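PDB 2QS7: uncharacterized protein from Sulfolobus solfataricus P2, which is of unknown function but belongs to the DsrE/DsrF-like family and is a putative oxidoreductase. Local coordinates for residues L28-A33 with H88-Q93; E38-F43 with L133-G138. One frame throughout, in Å; residues are numbered along the deposited sequence. Where two conformers were deposited one is given.

Interaction 1: L28-A33 with H88-Q93; sequences LTSGAA and HQLVQQ
The hydroxyl of Thr29 meets Val91 across this contact while OG1 is hydrogen-bonded within its own helix, to the backbone O of Val25, one turn earlier. The torsion behind this sets OG1 beside the backbone N and anti to the carbonyl carbon (chi1 -60°), a setting from which a helical threonine can reach back to the preceding turn. Thr29 OG1 also lies 4.4 Å from Val91 CG2, a contact with a methyl group and not with a polar partner. One residue further on, Ser30 meets Leu90, its OG standing 4.0 Å from the methyl CD2. Both meetings are loose van der Waals contacts, and the small side chains of Thr29 and Ser30 are consistent with the close approach of the backbones, the CA atoms of Ser30 and Leu90 being 5.8 Å apart. The two pairs differ in depth. Thr29 and Val91 are buried against the sheet, where Leu41 touches both, whereas Ser30 and Leu90 sit on the outer, partly exposed side. On another flank of helix 19-34, Leu28 and Ala32 pack on Val129 and Leu133 of a second subunit. Helices 19-34 and 87-97 run in roughly the same direction, side by side on one face of the sheet, an arrangement characteristic of the layered alpha/beta fold with a parallel sheet and helical connections.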
loop_
_atom_site.group_PDB
_atom_site.type_symbol
_atom_site.label_atom_id
_atom_site.label_comp_id
_atom_site.label_asym_id
_atom_site.label_seq_id
_atom_site.Cartn_x
_atom_site.Cartn_y
_atom_site.Cartn_z
ATOM N N LEU A 28 -0.802 -9.876 10.388
ATOM C CA LEU A 28 -2.210 -9.511 10.194
ATOM C C LEU A 28 -3.069 -10.756 10.072
ATOM O O LEU A 28 -4.139 -10.841 10.648
ATOM C CB LEU A 28 -2.385 -8.696 8.925
ATOM C CG LEU A 28 -2.079 -7.221 9.030
ATOM C CD1 LEU A 28 -1.708 -6.688 7.660
ATOM C CD2 LEU A 28 -3.300 -6.492 9.618
ATOM N N THR A 29 -2.615 -11.709 9.259
ATOM C CA THR A 29 -3.401 -12.911 9.034
ATOM C C THR A 29 -3.613 -13.676 10.318
ATOM O O THR A 29 -4.714 -14.089 10.630
ATOM C CB THR A 29 -2.733 -13.808 8.005
ATOM O OG1 THR A 29 -2.626 -13.074 6.780
ATOM C CG2 THR A 29 -3.552 -15.069 7.777
ATOM N N SER A 30 -2.525 -13.842 11.067
ATOM C CA SER A 30 -2.516 -14.611 12.301
ATOM C C SER A 30 -3.396 -13.962 13.351
ATOM O O SER A 30 -4.221 -14.617 13.987
ATOM C CB SER A 30 -1.079 -14.695 12.816
ATOM O OG SER A 30 -0.950 -15.655 13.845
ATOM N N GLY A 31 -3.221 -12.656 13.511
ATOM C CA GLY A 31 -3.997 -11.885 14.496
ATOM C C GLY A 31 -5.467 -11.828 14.151
ATOM O O GLY A 31 -6.291 -12.050 14.992
ATOM N N ALA A 32 -5.795 -11.565 12.892
ATOM C CA ALA A 32 -7.195 -11.508 12.473
ATOM C C ALA A 32 -7.882 -12.865 12.616
ATOM O O ALA A 32 -9.009 -12.933 13.134
ATOM C CB ALA A 32 -7.271 -10.950 11.008
ATOM N N ALA A 33 -7.223 -13.932 12.156
ATOM C CA ALA A 33 -7.792 -15.276 12.247
ATOM C C ALA A 33 -8.052 -15.634 13.708
ATOM O O ALA A 33 -9.113 -16.157 14.031
ATOM C CB ALA A 33 -6.875 -16.303 11.557
ATOM N N HIS A 88 5.187 -17.305 6.402
ATOM C CA HIS A 88 4.357 -18.362 5.830
ATOM C C HIS A 88 3.873 -19.355 6.871
ATOM O O HIS A 88 2.830 -19.951 6.685
ATOM C CB HIS A 88 5.038 -19.084 4.674
ATOM C CG HIS A 88 6.383 -19.618 5.008
ATOM N ND1 HIS A 88 6.569 -20.835 5.628
ATOM C CD2 HIS A 88 7.620 -19.104 4.793
ATOM C CE1 HIS A 88 7.866 -21.042 5.792
ATOM N NE2 HIS A 88 8.526 -20.007 5.296
ATOM N N GLN A 89 4.641 -19.551 7.941
ATOM C CA GLN A 89 4.232 -20.414 9.034
ATOM C C GLN A 89 3.067 -19.776 9.757
ATOM O O GLN A 89 2.138 -20.454 10.151
ATOM C CB GLN A 89 5.381 -20.643 10.003
ATOM C CG GLN A 89 6.541 -21.393 9.356
ATOM C CD GLN A 89 7.726 -21.569 10.278
ATOM O OE1 GLN A 89 7.974 -20.764 11.184
ATOM N NE2 GLN A 89 8.473 -22.631 10.046
ATOM N N LEU A 90 3.104 -18.457 9.912
ATOM C CA LEU A 90 1.994 -17.735 10.520
ATOM C C LEU A 90 0.734 -17.896 9.675
ATOM O O LEU A 90 -0.368 -18.058 10.218
ATOM C CB LEU A 90 2.327 -16.251 10.726
ATOM C CG LEU A 90 3.388 -15.861 11.766
ATOM C CD1 LEU A 90 3.686 -14.368 11.680
ATOM C CD2 LEU A 90 2.997 -16.246 13.191
ATOM N N VAL A 91 0.877 -17.870 8.356
ATOM C CA VAL A 91 -0.295 -18.042 7.492
ATOM C C VAL A 91 -0.855 -19.479 7.608
ATOM O O VAL A 91 -2.077 -19.672 7.824
ATOM C CB VAL A 91 -0.009 -17.651 6.040
ATOM C CG1 VAL A 91 -1.235 -17.935 5.162
ATOM C CG2 VAL A 91 0.362 -16.167 6.002
ATOM N N GLN A 92 0.025 -20.472 7.535
ATOM C CA GLN A 92 -0.413 -21.845 7.605
ATOM C C GLN A 92 -1.056 -22.146 8.950
ATOM O O GLN A 92 -2.070 -22.843 9.009
ATOM C CB GLN A 92 0.746 -22.823 7.300
ATOM C CG GLN A 92 0.380 -24.304 7.416
ATOM C CD GLN A 92 -0.902 -24.714 6.665
ATOM O OE1 GLN A 92 -1.821 -25.300 7.262
ATOM N NE2 GLN A 92 -0.981 -24.387 5.374
ATOM N N GLN A 93 -0.480 -21.633 10.029
ATOM C CA GLN A 93 -1.056 -21.847 11.366
ATOM C C GLN A 93 -2.417 -21.171 11.434
ATOM O O GLN A 93 -3.339 -21.698 12.040
ATOM C CB GLN A 93 -0.154 -21.301 12.477
#

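Interaction 2: E38-F43 with L133-G138; sequences EVNLFF and LDRAEG
This is a polar contact between one face of the central strand 38-43 and the last turn of helix 129-136, carried by a single arginine that reaches from helix to strand. Arg135 bends at chi3 and brings NE to Asn40 OD1 at 3.0 Å. The bond is not straight, with an N-H...O angle of 135°, and the donor stands above the amide, 58° out of the carbonyl plane. The side chains cross at about a right angle, and guanidinium and amide are turned far from coplanar. The aliphatic part of the arginine joins in, since Arg135 CD also approaches Asn40 OD1, at 3.5 Å. The other end of the amide is held within the sheet: ND2 bonds to the hydroxyl of Ser11 and makes a weak bond of 3.4 Å to Glu38 OE2, which helps to fix the rotation of the group. Glu38 OE2 is 4.1 Å from Arg135 NE, too far for a salt bridge but near enough that the opposite charges probably attract. A leucine in place of Arg135 would probably leave Asn40 OD1 without its donor from the helix and Glu38 without this nearby positive charge. Around the contact, Lys9 on the adjacent strand 9-14 bonds through NZ to the backbone O atoms of Arg135 and Glu137, Arg135 packs on Phe103 of strand 99-105, and Tyr37 of a third subunit touches Leu133 and Glu137, so the helix end lies over three neighbouring strands and beside a subunit interface.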
loop_
_atom_site.group_PDB
_atom_site.type_symbol
_atom_site.label_atom_id
_atom_site.label_comp_id
_atom_site.label_asym_id
_atom_site.label_seq_id
_atom_site.Cartn_x
_atom_site.Cartn_y
_atom_site.Cartn_z
ATOM N N GLU A 38 -12.603 -13.794 8.937
ATOM C CA GLU A 38 -12.409 -14.582 7.744
ATOM C C GLU A 38 -11.281 -13.790 7.056
ATOM O O GLU A 38 -11.337 -12.551 6.971
ATOM C CB GLU A 38 -13.706 -14.577 6.926
ATOM C CG GLU A 38 -13.546 -15.090 5.508
ATOM C CD GLU A 38 -14.761 -14.779 4.589
ATOM O OE1 GLU A 38 -15.892 -14.704 5.199
ATOM O OE2 GLU A 38 -14.550 -14.618 3.284
ATOM N N VAL A 39 -10.217 -14.463 6.614
ATOM C CA VAL A 39 -9.124 -13.778 5.968
ATOM C C VAL A 39 -8.918 -14.357 4.575
ATOM O O VAL A 39 -8.848 -15.570 4.413
ATOM C CB VAL A 39 -7.788 -13.880 6.786
ATOM C CG1 VAL A 39 -6.696 -13.133 6.117
ATOM C CG2 VAL A 39 -7.979 -13.350 8.208
ATOM N N ASN A 40 -8.814 -13.467 3.588
ATOM C CA ASN A 40 -8.567 -13.854 2.218
ATOM C C ASN A 40 -7.269 -13.212 1.792
ATOM O O ASN A 40 -7.106 -12.012 1.916
ATOM C CB ASN A 40 -9.696 -13.380 1.287
ATOM C CG ASN A 40 -11.021 -13.864 1.705
ATOM O OD1 ASN A 40 -11.273 -15.068 1.727
ATOM N ND2 ASN A 40 -11.902 -12.930 2.026
ATOM N N LEU A 41 -6.342 -14.020 1.290
ATOM C CA LEU A 41 -5.078 -13.488 0.779
ATOM C C LEU A 41 -5.006 -13.745 -0.708
ATOM O O LEU A 41 -5.270 -14.858 -1.171
ATOM C CB LEU A 41 -3.895 -14.154 1.466
ATOM C CG LEU A 41 -3.853 -14.060 3.001
ATOM C CD1 LEU A 41 -2.664 -14.913 3.543
ATOM C CD2 LEU A 41 -3.753 -12.637 3.474
ATOM N N PHE A 42 -4.630 -12.710 -1.447
ATOM C CA PHE A 42 -4.460 -12.807 -2.892
ATOM C C PHE A 42 -3.026 -12.444 -3.257
ATOM O O PHE A 42 -2.624 -11.273 -3.188
ATOM C CB PHE A 42 -5.415 -11.877 -3.612
ATOM C CG PHE A 42 -5.355 -12.002 -5.105
ATOM C CD1 PHE A 42 -5.776 -13.151 -5.728
ATOM C CD2 PHE A 42 -4.880 -10.969 -5.892
ATOM C CE1 PHE A 42 -5.729 -13.245 -7.102
ATOM C CE2 PHE A 42 -4.851 -11.076 -7.245
ATOM C CZ PHE A 42 -5.265 -12.193 -7.841
ATOM N N PHE A 43 -2.238 -13.453 -3.641
ATOM C CA PHE A 43 -0.845 -13.233 -3.974
ATOM C C PHE A 43 -0.691 -12.917 -5.432
ATOM O O PHE A 43 -1.085 -13.698 -6.286
ATOM C CB PHE A 43 0.007 -14.424 -3.595
ATOM C CG PHE A 43 0.142 -14.606 -2.127
ATOM C CD1 PHE A 43 -0.868 -15.219 -1.408
ATOM C CD2 PHE A 43 1.281 -14.184 -1.454
ATOM C CE1 PHE A 43 -0.760 -15.408 -0.034
ATOM C CE2 PHE A 43 1.394 -14.365 -0.061
ATOM C CZ PHE A 43 0.350 -14.977 0.644
ATOM N N LEU A 133 -12.127 -9.162 -5.854
ATOM C CA LEU A 133 -12.995 -8.096 -5.501
ATOM C C LEU A 133 -14.267 -8.580 -4.882
ATOM O O LEU A 133 -14.828 -7.932 -3.981
ATOM C CB LEU A 133 -13.433 -7.309 -6.754
ATOM C CG LEU A 133 -12.731 -6.046 -7.307
ATOM C CD1 LEU A 133 -11.262 -6.173 -7.325
ATOM C CD2 LEU A 133 -13.272 -5.782 -8.724
ATOM N N ASP A 134 -14.827 -9.645 -5.460
ATOM C CA ASP A 134 -16.054 -10.206 -4.968
ATOM C C ASP A 134 -15.882 -10.707 -3.581
ATOM O O ASP A 134 -16.689 -10.452 -2.720
ATOM C CB ASP A 134 -16.457 -11.412 -5.807
ATOM C CG ASP A 134 -17.201 -11.050 -7.096
ATOM O OD1 ASP A 134 -17.485 -9.859 -7.378
ATOM O OD2 ASP A 134 -17.541 -12.018 -7.817
ATOM N N ARG A 135 -14.820 -11.464 -3.359
ATOM C CA ARG A 135 -14.543 -11.964 -2.002
ATOM C C ARG A 135 -14.282 -10.912 -0.994
ATOM O O ARG A 135 -14.729 -11.033 0.134
ATOM C CB ARG A 135 -13.339 -12.931 -1.999
ATOM C CG ARG A 135 -13.753 -14.296 -1.820
ATOM C CD ARG A 135 -12.695 -15.169 -1.441
ATOM N NE ARG A 135 -13.188 -16.007 -0.366
ATOM C CZ ARG A 135 -13.821 -17.158 -0.501
ATOM N NH1 ARG A 135 -14.091 -17.685 -1.677
ATOM N NH2 ARG A 135 -14.171 -17.793 0.593
ATOM N N ALA A 136 -13.612 -9.837 -1.393
ATOM C CA ALA A 136 -13.312 -8.748 -0.473
ATOM C C ALA A 136 -14.446 -7.833 -0.106
ATOM O O ALA A 136 -14.388 -7.111 0.905
ATOM C CB ALA A 136 -12.236 -7.873 -1.052
ATOM N N GLU A 137 -15.443 -7.785 -0.963
ATOM C CA GLU A 137 -16.541 -6.864 -0.810
ATOM C C GLU A 137 -17.174 -6.939 0.563
ATOM O O GLU A 137 -17.471 -7.999 1.029
ATOM C CB GLU A 137 -17.605 -7.207 -1.865
ATOM C CG GLU A 137 -18.635 -6.109 -2.133
ATOM C CD GLU A 137 -19.772 -6.619 -3.083
ATOM O OE1 GLU A 137 -19.532 -7.604 -3.853
ATOM O OE2 GLU A 137 -20.896 -6.056 -3.041
ATOM N N GLY A 138 -17.334 -5.791 1.204
ATOM C CA GLY A 138 -17.960 -5.706 2.497
ATOM C C GLY A 138 -17.023 -5.826 3.678
ATOM O O GLY A 138 -17.453 -5.599 4.789
#

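How the interactions relate
Strand 38-43 links the two contacts, since its alternating side chains serve opposite faces of the parallel sheet. Val39 and Leu41 point to the helices of interaction 1, with Leu41 CD2 3.5 Å from Thr29 OG1 and Leu41 CD1 3.7 Å from Val91 CG1; Glu38 and Asn40 point to helix 129-136 in interaction 2. Both contacts are partly buried, interaction 2 running from the buried Asn40 to the partly exposed Glu38 and Arg135. Interaction 1 joins two helices by van der Waals contacts of hydroxyl-bearing and aliphatic side chains, whereas interaction 2, farther from the chain centre, joins helix to strand through a hydrogen bond given by a charged arginine, with a carboxylate nearby. Both lie beside neighbouring subunits.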